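Local coordinates for Glyco_hydro_cc domain-containing protein (PDB 6UBD) that binds oligosaccharides, probably of the beta-1,3-glucan type, as a subgroup VII member of glycoside hydrolase family 128, at residues L28-R33 / P196-E201; A35-D40 / A44-H49; D48-W53 / Q266-A271. All coordinates share one frame; numbering follows the deposited sequence. Where two conformers were deposited one is given.

Contact 1 (L28-R33 / P196-E201)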
loop_
_atom_site.group_PDB
_atom_site.type_symbol
_atom_site.label_atom_id
_atom_site.label_comp_id
_atom_site.label_asym_id
_atom_site.label_seq_id
_atom_site.Cartn_x
_atom_site.Cartn_y
_atom_site.Cartn_z
ATOM N N LEU A 28 13.118 -7.463 1.493
ATOM C CA LEU A 28 11.706 -7.173 1.097
ATOM C C LEU A 28 10.850 -6.833 2.316
ATOM O O LEU A 28 9.743 -6.307 2.084
ATOM C CB LEU A 28 11.161 -8.226 0.127
ATOM C CG LEU A 28 11.823 -8.261 -1.251
ATOM C CD1 LEU A 28 11.155 -9.284 -2.176
ATOM C CD2 LEU A 28 11.849 -6.894 -1.947
ATOM N N THR A 29 11.318 -7.016 3.539
ATOM C CA THR A 29 10.772 -6.307 4.719
ATOM C C THR A 29 11.623 -5.070 4.976
ATOM O O THR A 29 12.843 -5.224 5.168
ATOM C CB THR A 29 10.740 -7.178 5.975
ATOM O OG1 THR A 29 9.755 -8.183 5.772
ATOM C CG2 THR A 29 10.407 -6.423 7.249
ATOM N N PRO A 30 11.086 -3.818 4.961
ATOM C CA PRO A 30 11.930 -2.651 5.224
ATOM C C PRO A 30 12.483 -2.693 6.649
ATOM O O PRO A 30 11.746 -2.803 7.653
ATOM C CB PRO A 30 10.994 -1.451 5.025
ATOM C CG PRO A 30 9.938 -1.995 4.100
ATOM C CD PRO A 30 9.728 -3.411 4.600
ATOM N N ASN A 31 13.800 -2.483 6.751
ATOM C CA ASN A 31 14.564 -2.315 8.007
ATOM C C ASN A 31 13.987 -3.134 9.189
ATOM O O ASN A 31 13.726 -2.559 10.272
ATOM C CB ASN A 31 14.601 -0.829 8.368
ATOM C CG ASN A 31 15.591 -0.550 9.474
ATOM O OD1 ASN A 31 16.591 -1.269 9.609
ATOM N ND2 ASN A 31 15.331 0.499 10.223
ATOM N N GLY A 32 13.791 -4.436 9.014
ATOM C CA GLY A 32 13.463 -5.355 10.114
ATOM C C GLY A 32 12.053 -5.268 10.673
ATOM O O GLY A 32 11.810 -5.949 11.707
ATOM N N ARG A 33 11.125 -4.507 10.087
ATOM C CA ARG A 33 9.743 -4.429 10.640
ATOM C C ARG A 33 8.756 -4.449 9.485
ATOM O O ARG A 33 8.922 -3.644 8.523
ATOM C CB ARG A 33 9.483 -3.142 11.475
ATOM C CG ARG A 33 10.530 -2.800 12.519
ATOM C CD ARG A 33 10.312 -1.444 13.155
ATOM N NE ARG A 33 11.414 -1.205 14.063
ATOM C CZ ARG A 33 11.436 -0.183 14.896
ATOM N NH1 ARG A 33 10.469 0.707 14.840
ATOM N NH2 ARG A 33 12.367 -0.039 15.834
ATOM N N PRO A 196 6.583 -12.506 -2.556
ATOM C CA PRO A 196 6.180 -11.896 -1.279
ATOM C C PRO A 196 5.158 -10.761 -1.459
ATOM O O PRO A 196 5.169 -10.045 -2.513
ATOM C CB PRO A 196 7.507 -11.360 -0.712
ATOM C CG PRO A 196 8.562 -12.216 -1.376
ATOM C CD PRO A 196 8.047 -12.481 -2.748
ATOM N N LEU A 197 4.294 -10.580 -0.462
ATOM C CA LEU A 197 3.216 -9.600 -0.491
ATOM C C LEU A 197 3.531 -8.367 0.347
ATOM O O LEU A 197 4.031 -8.508 1.519
ATOM C CB LEU A 197 1.941 -10.258 0.057
ATOM C CG LEU A 197 1.514 -11.605 -0.541
ATOM C CD1 LEU A 197 0.303 -12.154 0.200
ATOM C CD2 LEU A 197 1.290 -11.532 -2.101
ATOM N N TRP A 198 3.140 -7.192 -0.118
ATOM C CA TRP A 198 2.975 -5.978 0.715
ATOM C C TRP A 198 1.526 -5.578 0.683
ATOM O O TRP A 198 0.907 -5.441 -0.408
ATOM C CB TRP A 198 3.791 -4.799 0.204
ATOM C CG TRP A 198 5.280 -4.819 0.406
ATOM C CD1 TRP A 198 6.090 -5.904 0.568
ATOM C CD2 TRP A 198 6.120 -3.649 0.467
ATOM N NE1 TRP A 198 7.406 -5.491 0.715
ATOM C CE2 TRP A 198 7.444 -4.116 0.663
ATOM C CE3 TRP A 198 5.870 -2.288 0.425
ATOM C CZ2 TRP A 198 8.514 -3.242 0.769
ATOM C CZ3 TRP A 198 6.944 -1.418 0.551
ATOM C CH2 TRP A 198 8.236 -1.905 0.731
ATOM N N VAL A 199 0.923 -5.410 1.894
ATOM C CA VAL A 199 -0.458 -4.887 2.010
ATOM C C VAL A 199 -0.362 -3.373 2.091
ATOM O O VAL A 199 -0.088 -2.811 3.155
ATOM C CB VAL A 199 -1.182 -5.480 3.237
ATOM C CG1 VAL A 199 -2.647 -5.007 3.306
ATOM C CG2 VAL A 199 -1.164 -6.994 3.199
ATOM N N THR A 200 -0.473 -2.701 0.952
ATOM C CA THR A 200 -0.094 -1.279 0.850
ATOM C C THR A 200 -1.230 -0.328 1.283
ATOM O O THR A 200 -0.965 0.881 1.489
ATOM C CB THR A 200 0.470 -0.987 -0.545
ATOM O OG1 THR A 200 -0.580 -1.249 -1.494
ATOM C CG2 THR A 200 1.751 -1.780 -0.847
ATOM N N GLU A 201 -2.442 -0.864 1.377
ATOM C CA GLU A 201 -3.562 -0.191 2.100
ATOM C C GLU A 201 -4.417 -1.298 2.701
ATOM O O GLU A 201 -4.669 -2.295 2.059
ATOM C CB GLU A 201 -4.513 0.625 1.231
ATOM C CG GLU A 201 -3.897 1.881 0.580
ATOM C CD GLU A 201 -4.928 2.604 -0.262
ATOM O OE1 GLU A 201 -6.074 2.701 0.184
ATOM O OE2 GLU A 201 -4.605 3.095 -1.340
#
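L28 and W198 carry most of this contact, and they meet through one hydrogen bond: the indole NE1 of W198 donates its N-H to L28 O at 2.8 Å. The bond is bent at the hydrogen, with an N-H...O angle of 139°, and the carbonyl oxygen lies 22° out of the indole plane although it sits at the ring's edge. Seen from L28, the donor approaches the carbonyl almost head-on. The same oxygen is also 3.5 Å from the ring-fusion atom CE2 of W198, so the carbonyl follows the ring edge as well as accepting its N-H. The CG of W198 stands beside its own backbone N (chi1 -74°), and the indole reaches from there across to the loop 28-33. Further along the ring, P30 approaches W198 obliquely from the opposite direction, its CG 3.8 Å from CH2 and equally far from CZ2. The side chain of L28 leaves its carbonyl to the tryptophan and turns to P196 instead, where CD1 of L28 touches CG of P196 at 4.0 Å. Replacing W198 with a leucine would probably leave L28 O without this donor and open a gap beside P30 where the indole now lies. The contact ties the loop that precedes strand 35-38 to the start of strand 197-206, near the N-terminal ends of the parallel strands, in what is consistent with the (beta/alpha)8 barrel of this family. Around it, W198 stacks on F169, meets W52 and Y100, and touches A239, while L28 and P196 both rest on L238 of strand 237-243. The backbone of W198 pairs with T170 and I172 of strand 170-176.

Contact 2 (A35-D40 / A44-H49)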
loop_
_atom_site.group_PDB
_atom_site.type_symbol
_atom_site.label_atom_id
_atom_site.label_comp_id
_atom_site.label_asym_id
_atom_site.label_seq_id
_atom_site.Cartn_x
_atom_site.Cartn_y
_atom_site.Cartn_z
ATOM N N ALA A 35 5.643 -3.269 9.872
ATOM C CA ALA A 35 4.613 -2.210 10.037
ATOM C C ALA A 35 4.972 -0.886 9.334
ATOM O O ALA A 35 6.057 -0.332 9.573
ATOM C CB ALA A 35 4.341 -1.965 11.510
ATOM N N GLY A 36 3.969 -0.348 8.639
ATOM C CA GLY A 36 4.085 0.964 7.992
ATOM C C GLY A 36 2.794 1.774 8.015
ATOM O O GLY A 36 1.808 1.352 8.679
ATOM N N SER A 37 2.766 2.940 7.382
ATOM C CA SER A 37 1.617 3.849 7.259
ATOM C C SER A 37 1.377 4.160 5.775
ATOM O O SER A 37 2.362 4.379 5.030
ATOM C CB SER A 37 1.926 5.106 8.047
ATOM O OG SER A 37 0.862 6.011 8.029
ATOM N N ALA A 38 0.132 4.205 5.370
ATOM C CA ALA A 38 -0.385 4.691 4.087
ATOM C C ALA A 38 -1.016 6.043 4.279
ATOM O O ALA A 38 -2.132 6.105 4.871
ATOM C CB ALA A 38 -1.289 3.727 3.417
ATOM N N GLY A 39 -0.292 7.137 4.004
ATOM C CA GLY A 39 -0.630 8.513 4.430
ATOM C C GLY A 39 0.181 8.932 5.679
ATOM O O GLY A 39 1.011 8.130 6.153
ATOM N N ASP A 40 -0.008 10.175 6.108
ATOM C CA ASP A 40 0.843 10.740 7.163
ATOM C C ASP A 40 0.047 11.397 8.303
ATOM O O ASP A 40 0.673 11.979 9.169
ATOM C CB ASP A 40 1.944 11.644 6.584
ATOM C CG ASP A 40 1.365 12.750 5.701
ATOM O OD1 ASP A 40 0.250 13.257 6.034
ATOM O OD2 ASP A 40 2.014 13.053 4.638
ATOM N N ALA A 44 3.236 10.877 13.227
ATOM C CA ALA A 44 3.998 11.278 14.433
ATOM C C ALA A 44 3.711 10.302 15.574
ATOM O O ALA A 44 4.622 9.974 16.380
ATOM C CB ALA A 44 3.736 12.713 14.845
ATOM N N PHE A 45 2.478 9.892 15.750
ATOM C CA PHE A 45 2.066 9.021 16.885
ATOM C C PHE A 45 2.627 7.592 16.698
ATOM O O PHE A 45 2.964 6.935 17.709
ATOM C CB PHE A 45 0.536 8.951 16.986
ATOM C CG PHE A 45 -0.186 10.262 17.146
ATOM C CD1 PHE A 45 0.025 11.011 18.267
ATOM C CD2 PHE A 45 -1.015 10.770 16.146
ATOM C CE1 PHE A 45 -0.707 12.176 18.461
ATOM C CE2 PHE A 45 -1.669 11.991 16.296
ATOM C CZ PHE A 45 -1.499 12.697 17.447
ATOM N N TRP A 46 2.757 7.120 15.448
ATOM C CA TRP A 46 3.117 5.709 15.197
ATOM C C TRP A 46 4.642 5.485 14.961
ATOM O O TRP A 46 5.096 4.329 15.033
ATOM C CB TRP A 46 2.363 5.206 13.988
ATOM C CG TRP A 46 0.866 5.099 14.114
ATOM C CD1 TRP A 46 0.113 4.983 15.259
ATOM C CD2 TRP A 46 -0.065 5.047 13.026
ATOM N NE1 TRP A 46 -1.205 4.827 14.939
ATOM C CE2 TRP A 46 -1.358 4.882 13.568
ATOM C CE3 TRP A 46 0.097 5.086 11.637
ATOM C CZ2 TRP A 46 -2.481 4.748 12.755
ATOM C CZ3 TRP A 46 -1.023 4.971 10.817
ATOM C CH2 TRP A 46 -2.299 4.797 11.397
ATOM N N LYS A 47 5.399 6.570 14.631
ATOM C CA LYS A 47 6.743 6.514 14.052
ATOM C C LYS A 47 7.682 5.477 14.702
ATOM O O LYS A 47 8.438 4.758 14.014
ATOM C CB LYS A 47 7.407 7.912 14.148
ATOM C CG LYS A 47 8.636 8.116 13.297
ATOM C CD LYS A 47 9.301 9.409 13.659
ATOM C CE LYS A 47 10.476 9.653 12.769
ATOM N NZ LYS A 47 11.149 10.909 13.111
ATOM N N ASP A 48 7.712 5.505 16.038
ATOM C CA ASP A 48 8.744 4.712 16.768
ATOM C C ASP A 48 8.516 3.183 16.636
ATOM O O ASP A 48 9.426 2.412 16.913
ATOM C CB ASP A 48 8.872 5.090 18.217
ATOM C CG ASP A 48 10.049 4.416 18.883
ATOM O OD1 ASP A 48 11.159 4.693 18.472
ATOM O OD2 ASP A 48 9.847 3.719 19.951
ATOM N N HIS A 49 7.369 2.764 16.115
ATOM C CA HIS A 49 7.038 1.317 15.963
ATOM C C HIS A 49 6.940 0.912 14.483
ATOM O O HIS A 49 6.595 -0.272 14.201
ATOM C CB HIS A 49 5.710 1.005 16.692
ATOM C CG HIS A 49 5.683 1.457 18.105
ATOM N ND1 HIS A 49 6.505 0.953 19.054
ATOM C CD2 HIS A 49 4.884 2.382 18.678
ATOM C CE1 HIS A 49 6.301 1.606 20.185
ATOM N NE2 HIS A 49 5.271 2.467 19.967
#
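The indole of W46 presents an edge of its six-membered ring to S37: OG of S37 lies near the ring plane, 3.5 Å from CZ3. The two segments belong to a beta-alpha-beta unit, in which the short helix 43-46 connects strand 35-38 to its parallel neighbour 52-54; W46 packs the helical part back against the strand that precedes it. The CB of S37 stands at 4.0 Å from CE3 and CZ3, so the serine meets this edge with both its methylene and its hydroxyl. One face of the indole receives the ring edge of Y268 in a T-shaped stack, and Y242 adds a further inclined ring. On the five-membered ring, NE1 of W46 is hydrogen-bonded to G265 O. A second, smaller touch follows the chain toward strand 52-54, where the methyl CB of A35 rests 3.9 Å from H49 O. Here the histidine takes part through its backbone, for its imidazole leads off to H276; H49 N is in turn bonded to W46 O at 3.0 Å. No hydrogen bond joins the two segments, and the serine hydroxyl that faces the indole donates to the loop that follows its own strand. With OG anti to the backbone N (chi1 -178°), S37 donates to G39 O at 2.8 Å, from a position 46° above the plane of that carbonyl.

Contact 3 (D48-W53 / Q266-A271)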
loop_
_atom_site.group_PDB
_atom_site.type_symbol
_atom_site.label_atom_id
_atom_site.label_comp_id
_atom_site.label_asym_id
_atom_site.label_seq_id
_atom_site.Cartn_x
_atom_site.Cartn_y
_atom_site.Cartn_z
ATOM N N ASP A 48 7.712 5.505 16.038
ATOM C CA ASP A 48 8.744 4.712 16.768
ATOM C C ASP A 48 8.516 3.183 16.636
ATOM O O ASP A 48 9.426 2.412 16.913
ATOM C CB ASP A 48 8.872 5.090 18.217
ATOM C CG ASP A 48 10.049 4.416 18.883
ATOM O OD1 ASP A 48 11.159 4.693 18.472
ATOM O OD2 ASP A 48 9.847 3.719 19.951
ATOM N N HIS A 49 7.369 2.764 16.115
ATOM C CA HIS A 49 7.038 1.317 15.963
ATOM C C HIS A 49 6.940 0.912 14.483
ATOM O O HIS A 49 6.595 -0.272 14.201
ATOM C CB HIS A 49 5.710 1.005 16.692
ATOM C CG HIS A 49 5.683 1.457 18.105
ATOM N ND1 HIS A 49 6.505 0.953 19.054
ATOM C CD2 HIS A 49 4.884 2.382 18.678
ATOM C CE1 HIS A 49 6.301 1.606 20.185
ATOM N NE2 HIS A 49 5.271 2.467 19.967
ATOM N N LEU A 50 7.178 1.857 13.559
ATOM C CA LEU A 50 7.155 1.608 12.103
ATOM C C LEU A 50 8.549 1.432 11.585
ATOM O O LEU A 50 9.542 1.928 12.201
ATOM C CB LEU A 50 6.481 2.781 11.400
ATOM C CG LEU A 50 5.044 3.103 11.787
ATOM C CD1 LEU A 50 4.541 4.238 10.936
ATOM C CD2 LEU A 50 4.068 1.930 11.666
ATOM N N SER A 51 8.660 0.902 10.352
ATOM C CA SER A 51 9.924 1.007 9.563
ATOM C C SER A 51 9.763 1.913 8.324
ATOM O O SER A 51 10.820 2.333 7.755
ATOM C CB SER A 51 10.427 -0.371 9.118
ATOM O OG SER A 51 9.401 -0.991 8.368
ATOM N N TRP A 52 8.548 2.108 7.819
ATOM C CA TRP A 52 8.356 2.681 6.470
ATOM C C TRP A 52 7.069 3.418 6.333
ATOM O O TRP A 52 6.110 3.212 7.156
ATOM C CB TRP A 52 8.388 1.565 5.397
ATOM C CG TRP A 52 7.234 0.615 5.357
ATOM C CD1 TRP A 52 7.010 -0.424 6.214
ATOM C CD2 TRP A 52 6.152 0.632 4.410
ATOM N NE1 TRP A 52 5.876 -1.080 5.837
ATOM C CE2 TRP A 52 5.309 -0.467 4.722
ATOM C CE3 TRP A 52 5.846 1.430 3.285
ATOM C CZ2 TRP A 52 4.192 -0.782 3.944
ATOM C CZ3 TRP A 52 4.733 1.102 2.559
ATOM C CH2 TRP A 52 3.941 0.005 2.867
ATOM N N TRP A 53 6.883 4.254 5.336
ATOM C CA TRP A 53 5.555 4.824 4.953
ATOM C C TRP A 53 5.516 5.132 3.454
ATOM O O TRP A 53 6.596 5.275 2.832
ATOM C CB TRP A 53 5.173 6.059 5.775
ATOM C CG TRP A 53 5.555 7.435 5.310
ATOM C CD1 TRP A 53 4.693 8.412 4.853
ATOM C CD2 TRP A 53 6.871 8.054 5.329
ATOM N NE1 TRP A 53 5.365 9.599 4.636
ATOM C CE2 TRP A 53 6.700 9.393 4.894
ATOM C CE3 TRP A 53 8.157 7.586 5.615
ATOM C CZ2 TRP A 53 7.781 10.283 4.768
ATOM C CZ3 TRP A 53 9.224 8.461 5.493
ATOM C CH2 TRP A 53 9.024 9.789 5.087
ATOM N N GLN A 266 -5.308 4.466 17.998
ATOM C CA GLN A 266 -4.741 3.848 19.225
ATOM C C GLN A 266 -4.753 2.318 19.083
ATOM O O GLN A 266 -3.834 1.666 19.552
ATOM C CB GLN A 266 -5.571 4.239 20.451
ATOM C CG GLN A 266 -5.445 5.710 20.897
ATOM C CD GLN A 266 -6.544 6.158 21.830
ATOM O OE1 GLN A 266 -7.244 7.162 21.618
ATOM N NE2 GLN A 266 -6.681 5.368 22.887
ATOM N N ALA A 267 -5.789 1.725 18.485
ATOM C CA ALA A 267 -5.788 0.250 18.339
ATOM C C ALA A 267 -4.572 -0.180 17.470
ATOM O O ALA A 267 -3.911 -1.124 17.748
ATOM C CB ALA A 267 -7.084 -0.195 17.722
ATOM N N TYR A 268 -4.294 0.550 16.382
ATOM C CA TYR A 268 -3.103 0.244 15.541
ATOM C C TYR A 268 -1.831 0.431 16.340
ATOM O O TYR A 268 -0.963 -0.478 16.328
ATOM C CB TYR A 268 -3.103 1.044 14.238
ATOM C CG TYR A 268 -2.056 0.594 13.199
ATOM C CD1 TYR A 268 -2.080 -0.722 12.710
ATOM C CD2 TYR A 268 -1.066 1.451 12.722
ATOM C CE1 TYR A 268 -1.176 -1.109 11.718
ATOM C CE2 TYR A 268 -0.165 1.072 11.722
ATOM C CZ TYR A 268 -0.226 -0.220 11.233
ATOM O OH TYR A 268 0.611 -0.587 10.184
ATOM N N LEU A 269 -1.711 1.564 17.055
ATOM C CA LEU A 269 -0.486 1.823 17.870
ATOM C C LEU A 269 -0.241 0.660 18.824
ATOM O O LEU A 269 0.906 0.137 18.960
ATOM C CB LEU A 269 -0.670 3.121 18.654
ATOM C CG LEU A 269 0.436 3.491 19.640
ATOM C CD1 LEU A 269 1.707 3.741 18.952
ATOM C CD2 LEU A 269 0.020 4.706 20.485
ATOM N N ASN A 270 -1.275 0.250 19.549
ATOM C CA ASN A 270 -1.105 -0.803 20.573
ATOM C C ASN A 270 -0.759 -2.159 19.962
ATOM O O ASN A 270 -0.003 -2.886 20.487
ATOM C CB ASN A 270 -2.312 -0.860 21.526
ATOM C CG ASN A 270 -2.461 0.413 22.372
ATOM O OD1 ASN A 270 -1.505 1.227 22.527
ATOM N ND2 ASN A 270 -3.700 0.672 22.722
ATOM N N ALA A 271 -1.269 -2.454 18.775
ATOM C CA ALA A 271 -1.009 -3.739 18.040
ATOM C C ALA A 271 0.436 -3.753 17.546
ATOM O O ALA A 271 1.164 -4.725 17.831
ATOM C CB ALA A 271 -2.010 -3.931 16.922
#
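The imidazole of H49 and the isobutyl group of L269 meet at an oblique crossing, with CD1 of L269 3.5 Å from CD2 of H49. The methyl lies near the imidazole plane, at the ring's edge, and is also 3.9 Å from NE2 of H49. L269 gets there by sending CG anti to its backbone N (chi1 175°), while chi2 of 64° bends CD1 out of the extended line and toward the histidine. On the other side, the CB of H49 points toward the helix, and its CG lies beside the backbone N (chi1 -52°), which sets the ring over toward the leucine, CD2 foremost. The helix is 263-273, the last of the chain; consistent with an outer helix of a (beta/alpha)8 barrel, it packs here against the loop that leads into strand 52-54. One residue on from H49 and one back from L269, a looser apolar touch repeats the link: CD2 of L50 comes within 4.3 Å of CE2 of Y268, meeting the phenol ring obliquely. In L50 it is the branch CD1 that continues the side chain in extended form, and CD2 is the one left to face the tyrosine. The long side chain of Y268 runs inward past L50 until its OH is hydrogen-bonded to G36 O of strand 35-38.

In the fold
Contact 1 lies nearest the centre of the chain, their centres about 9 Å apart, against about 13 Å for contact 2 and 15 Å for contact 3. It alone is bridged by a hydrogen bond, an indole N-H gripping a loop carbonyl; contact 2 sets a serine at an indole edge and contact 3 leucine methyls against rings. Contacts 2 and 3 share D48 and H49, and strands 35-38 and 52-54 pair side by side. Contact 2 is local in sequence and buried, whereas contacts 1 and 3 bring distant parts of the chain together and are partly buried. R33 links contact 1 to the others, through NH1 to D48 O and through its carbonyl to S51 OG.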